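Local coordinates for RNA-dependent RNA Polymerase (PDB 6TZ0), which catalyses RNA-templated RNA synthesis for a double-stranded RNA virus, carrying out conservative plus-strand transcription and replicating the genome, at residues 479-482 with 486-489; 73-78 with 236-241. All blocks are in the same frame, centred on the assembly; numbering follows the deposited sequence.

Contact 1: residues 479-482 with 486-489; sequences RQQS and QRAI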
loop_
_atom_site.group_PDB
_atom_site.type_symbol
_atom_site.label_atom_id
_atom_site.label_comp_id
_atom_site.label_asym_id
_atom_site.label_seq_id
_atom_site.Cartn_x
_atom_site.Cartn_y
_atom_site.Cartn_z
ATOM N N ARG A 479 -0.528 -9.850 5.261
ATOM C CA ARG A 479 -1.870 -9.455 4.855
ATOM C C ARG A 479 -2.758 -10.697 4.830
ATOM O O ARG A 479 -2.274 -11.828 4.816
ATOM C CB ARG A 479 -1.822 -8.753 3.481
ATOM C CG ARG A 479 -3.093 -8.054 3.026
ATOM C CD ARG A 479 -2.935 -7.342 1.700
ATOM N NE ARG A 479 -4.220 -6.834 1.226
ATOM C CZ ARG A 479 -4.747 -5.672 1.594
ATOM N NH1 ARG A 479 -4.104 -4.886 2.446
ATOM N NH2 ARG A 479 -5.923 -5.295 1.113
ATOM N N GLN A 480 -4.066 -10.489 4.903
ATOM C CA GLN A 480 -5.042 -11.507 4.552
ATOM C C GLN A 480 -5.966 -10.982 3.471
ATOM O O GLN A 480 -6.352 -9.810 3.489
ATOM C CB GLN A 480 -5.908 -11.936 5.736
ATOM C CG GLN A 480 -5.362 -13.009 6.635
ATOM C CD GLN A 480 -4.262 -12.535 7.535
ATOM O OE1 GLN A 480 -3.162 -13.065 7.508
ATOM N NE2 GLN A 480 -4.554 -11.530 8.350
ATOM N N GLN A 481 -6.304 -11.857 2.529
ATOM C CA GLN A 481 -7.536 -11.743 1.766
ATOM C C GLN A 481 -7.905 -13.130 1.273
ATOM O O GLN A 481 -7.043 -13.997 1.117
ATOM C CB GLN A 481 -7.447 -10.746 0.602
ATOM C CG GLN A 481 -6.480 -11.065 -0.512
ATOM C CD GLN A 481 -6.489 -9.966 -1.558
ATOM O OE1 GLN A 481 -7.254 -9.011 -1.451
ATOM N NE2 GLN A 481 -5.648 -10.094 -2.570
ATOM N N SER A 482 -9.198 -13.333 1.060
ATOM C CA SER A 482 -9.699 -14.643 0.686
ATOM C C SER A 482 -9.339 -14.963 -0.757
ATOM O O SER A 482 -9.096 -14.066 -1.569
ATOM C CB SER A 482 -11.212 -14.710 0.883
ATOM O OG SER A 482 -11.876 -13.789 0.043
ATOM N N GLN A 486 -0.770 -15.001 0.986
ATOM C CA GLN A 486 -0.713 -14.152 2.171
ATOM C C GLN A 486 -0.232 -12.731 1.865
ATOM O O GLN A 486 -0.654 -11.799 2.555
ATOM C CB GLN A 486 0.151 -14.812 3.246
ATOM C CG GLN A 486 -0.038 -14.209 4.631
ATOM C CD GLN A 486 0.748 -14.911 5.707
ATOM O OE1 GLN A 486 1.507 -15.832 5.438
ATOM N NE2 GLN A 486 0.558 -14.482 6.943
ATOM N N ARG A 487 0.613 -12.542 0.841
ATOM C CA ARG A 487 0.929 -11.226 0.254
ATOM C C ARG A 487 1.569 -10.276 1.279
ATOM O O ARG A 487 0.945 -9.354 1.809
ATOM C CB ARG A 487 -0.327 -10.624 -0.395
ATOM C CG ARG A 487 -0.147 -9.332 -1.185
ATOM C CD ARG A 487 -1.463 -8.904 -1.803
ATOM N NE ARG A 487 -1.388 -7.577 -2.404
ATOM C CZ ARG A 487 -0.958 -7.335 -3.637
ATOM N NH1 ARG A 487 -0.933 -6.094 -4.101
ATOM N NH2 ARG A 487 -0.547 -8.333 -4.405
ATOM N N ALA A 488 2.815 -10.595 1.624
ATOM C CA ALA A 488 3.601 -9.741 2.510
ATOM C C ALA A 488 3.869 -8.375 1.884
ATOM O O ALA A 488 4.486 -8.276 0.820
ATOM C CB ALA A 488 4.925 -10.426 2.843
ATOM N N ILE A 489 3.423 -7.316 2.558
ATOM C CA ILE A 489 3.571 -5.947 2.077
ATOM C C ILE A 489 4.650 -5.248 2.903
ATOM O O ILE A 489 4.835 -5.546 4.088
ATOM C CB ILE A 489 2.214 -5.201 2.109
ATOM C CG1 ILE A 489 2.266 -3.920 1.288
ATOM C CG2 ILE A 489 1.718 -4.913 3.514
ATOM C CD1 ILE A 489 2.425 -4.194 -0.160
#
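The side-chain amide nitrogen of Gln486, a residue that packs against the backbone of Arg479, serves two acceptors: NE2 is hydrogen-bonded to the carboxylate of Glu478 and, more weakly, to the backbone carbonyl of Thr347. Its chain runs out straight, with CG anti to the backbone N (chi1 -164°), and this shape lays Gln486 CG 3.3 Å from Arg479 O before carrying the amide on to Glu478, the neighbour of Arg479 in sequence. Arg479 O thus lies against the stem of the side chain, while Glu478 and, more weakly, Thr347 fix its amide end. Direct pairing of the two backbones is much looser. Arg479 N points a strongly bent, weak hydrogen bond of 3.3 Å at Gln486 O, with an angle of 124° at the hydrogen, while Arg479 CB rests 3.3 Å from Arg487 O. Beyond that point the two arginines run side by side in the same direction, both extended. Their methylenes meet at Arg479 CD and Arg487 CD, 4.1 Å apart, and Arg479 CD sits at the edge of the Arg487 guanidinium. The guanidinium planes are turned 78° to each other, so they do not stack. With Arg479 NE and Arg487 NE 4.7 Å apart, and Arg484 close by Arg487, positive charge is probably concentrated here. The side chain of Arg487 also comes near that of Asp552; Asp552 and Arg485, the latter in the turn itself, are UTP-binding residues of this polymerase, although no UTP is bound to this chain in the model. An arginine-rich turn joining antiparallel strands 474-477 and 489-491 beside the nucleotide site is consistent with motif F in the fingers of viral RNA polymerases, whose basic residues typically meet the incoming triphosphate.

Contact 2: residues 73-78 with 236-241; sequences NEITNP and HCAKDS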
loop_
_atom_site.group_PDB
_atom_site.type_symbol
_atom_site.label_atom_id
_atom_site.label_comp_id
_atom_site.label_asym_id
_atom_site.label_seq_id
_atom_site.Cartn_x
_atom_site.Cartn_y
_atom_site.Cartn_z
ATOM N N ASN A 73 -11.263 -40.983 5.457
ATOM C CA ASN A 73 -10.764 -41.534 6.711
ATOM C C ASN A 73 -9.724 -40.624 7.349
ATOM O O ASN A 73 -9.544 -40.651 8.569
ATOM C CB ASN A 73 -10.175 -42.923 6.467
ATOM C CG ASN A 73 -10.068 -43.748 7.733
ATOM O OD1 ASN A 73 -10.520 -43.340 8.802
ATOM N ND2 ASN A 73 -9.453 -44.916 7.620
ATOM N N GLU A 74 -9.050 -39.794 6.548
ATOM C CA GLU A 74 -8.015 -38.903 7.062
ATOM C C GLU A 74 -8.576 -37.764 7.906
ATOM O O GLU A 74 -7.815 -37.120 8.632
ATOM C CB GLU A 74 -7.205 -38.319 5.906
ATOM C CG GLU A 74 -6.348 -39.314 5.145
ATOM C CD GLU A 74 -7.097 -40.021 4.030
ATOM O OE1 GLU A 74 -8.285 -39.712 3.812
ATOM O OE2 GLU A 74 -6.492 -40.883 3.364
ATOM N N ILE A 75 -9.872 -37.495 7.824
ATOM C CA ILE A 75 -10.491 -36.456 8.636
ATOM C C ILE A 75 -10.978 -37.012 9.967
ATOM O O ILE A 75 -10.746 -36.419 11.022
ATOM C CB ILE A 75 -11.632 -35.787 7.841
ATOM C CG1 ILE A 75 -11.082 -35.160 6.560
ATOM C CG2 ILE A 75 -12.336 -34.732 8.672
ATOM C CD1 ILE A 75 -10.067 -34.076 6.807
ATOM N N THR A 76 -11.656 -38.162 9.941
ATOM C CA THR A 76 -12.130 -38.767 11.182
ATOM C C THR A 76 -10.994 -39.435 11.943
ATOM O O THR A 76 -10.981 -39.423 13.178
ATOM C CB THR A 76 -13.239 -39.775 10.890
ATOM O OG1 THR A 76 -12.736 -40.804 10.034
ATOM C CG2 THR A 76 -14.412 -39.097 10.213
ATOM N N ASN A 77 -10.031 -40.019 11.227
ATOM C CA ASN A 77 -8.860 -40.662 11.819
ATOM C C ASN A 77 -7.626 -39.927 11.315
ATOM O O ASN A 77 -7.011 -40.345 10.322
ATOM C CB ASN A 77 -8.796 -42.141 11.456
ATOM C CG ASN A 77 -9.956 -42.922 12.013
ATOM O OD1 ASN A 77 -10.346 -42.740 13.164
ATOM N ND2 ASN A 77 -10.532 -43.786 11.189
ATOM N N PRO A 78 -7.236 -38.832 11.964
ATOM C CA PRO A 78 -6.110 -38.042 11.463
ATOM C C PRO A 78 -4.784 -38.737 11.718
ATOM O O PRO A 78 -4.638 -39.521 12.657
ATOM C CB PRO A 78 -6.207 -36.741 12.267
ATOM C CG PRO A 78 -7.581 -36.725 12.816
ATOM C CD PRO A 78 -7.914 -38.150 13.073
ATOM N N HIS A 236 -12.212 -33.425 0.417
ATOM C CA HIS A 236 -11.179 -34.015 -0.429
ATOM C C HIS A 236 -9.936 -33.141 -0.496
ATOM O O HIS A 236 -8.812 -33.650 -0.531
ATOM C CB HIS A 236 -11.707 -34.252 -1.839
ATOM C CG HIS A 236 -10.651 -34.718 -2.787
ATOM N ND1 HIS A 236 -10.160 -36.005 -2.779
ATOM C CD2 HIS A 236 -9.956 -34.056 -3.741
ATOM C CE1 HIS A 236 -9.225 -36.124 -3.703
ATOM N NE2 HIS A 236 -9.085 -34.956 -4.304
ATOM N N CYS A 237 -10.116 -31.823 -0.542
ATOM C CA CYS A 237 -8.951 -30.946 -0.541
ATOM C C CYS A 237 -8.269 -30.933 0.817
ATOM O O CYS A 237 -7.052 -30.747 0.897
ATOM C CB CYS A 237 -9.350 -29.533 -0.953
ATOM S SG CYS A 237 -9.913 -29.407 -2.656
ATOM N N ALA A 238 -9.028 -31.151 1.886
ATOM C CA ALA A 238 -8.463 -31.220 3.227
ATOM C C ALA A 238 -7.873 -32.577 3.573
ATOM O O ALA A 238 -7.379 -32.737 4.692
ATOM C CB ALA A 238 -9.527 -30.882 4.257
ATOM N N LYS A 239 -7.949 -33.549 2.659
ATOM C CA LYS A 239 -7.390 -34.881 2.894
ATOM C C LYS A 239 -5.888 -34.851 3.196
ATOM O O LYS A 239 -5.403 -35.631 4.020
ATOM C CB LYS A 239 -7.683 -35.761 1.682
ATOM C CG LYS A 239 -7.313 -37.206 1.827
ATOM C CD LYS A 239 -7.660 -37.968 0.566
ATOM C CE LYS A 239 -9.160 -38.136 0.447
ATOM N NZ LYS A 239 -9.534 -38.991 -0.708
ATOM N N ASP A 240 -5.136 -33.962 2.550
ATOM C CA ASP A 240 -3.717 -33.802 2.864
ATOM C C ASP A 240 -3.405 -32.421 3.423
ATOM O O ASP A 240 -2.896 -32.308 4.541
ATOM C CB ASP A 240 -2.877 -34.069 1.607
ATOM C CG ASP A 240 -1.385 -34.177 1.889
ATOM O OD1 ASP A 240 -0.955 -34.133 3.059
ATOM O OD2 ASP A 240 -0.622 -34.300 0.913
ATOM N N SER A 241 -3.689 -31.367 2.672
ATOM C CA SER A 241 -3.448 -30.003 3.120
ATOM C C SER A 241 -4.478 -29.136 2.427
ATOM O O SER A 241 -4.501 -29.074 1.197
ATOM C CB SER A 241 -2.035 -29.542 2.791
ATOM O OG SER A 241 -1.830 -28.209 3.219
#
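Glu74 and Lys239 mark the closest approach of the two backbones, their CA atoms 5.8 Å apart. Glu74 belongs to the single turn of helix 73-76, which is closed by a bond of 2.8 Å from Asn77 N to Asn73 O before the chain leaves helical geometry at Asn77. Lys239 lies where the chain passes from helix 224-237 toward helix 242-248. From this start the side chains pass each other at a slant. The Glu74 chain bends at its second torsion (chi2 86°) and brings the carboxylate against the aliphatic part of Lys239, where Glu74 OE1 is 3.3 Å from Lys239 CG. The ammonium group lies farther along: Glu74 OE1 and Lys239 NZ stay 4.7 Å apart, too far for a salt bridge, although the opposite charges probably still attract. Beside this pair, Ile75 contributes the apolar half of the contact. Its CD1 reaches across to Ala238, 4.1 Å from Ala238 CB and 3.7 Å from Ala238 O, a carbonyl that is also hydrogen-bonded to the hydroxyl of Thr106. Farther out, Lys239 leans on Pro72, Asp240 is hydrogen-bonded to Tyr101, and the ring of His236 stacks with that of Tyr308. Helix 73-76 therefore packs against the corner between helices 224-237 and 242-248, within the N-terminal region.

How the contacts relate
Read from the N terminus, the chain first forms helix 73-76, passes through 157 residues, 65 of them helical, and returns at 236-241, where contact 2 closes that long excursion within the N-terminal region. Only later, in the central polymerase domain, does contact 1 close a far smaller loop: three residues separate 479-482 from 486-489. The two closures follow in series, neither nested nor crossed, and do not touch, their centres being 26 Å apart and their nearest atoms about 13 Å. They illustrate two scales of folding, one tying together parts of the N-terminal region that are far apart in sequence, the other shaping a turn between adjacent strands near the nucleotide site.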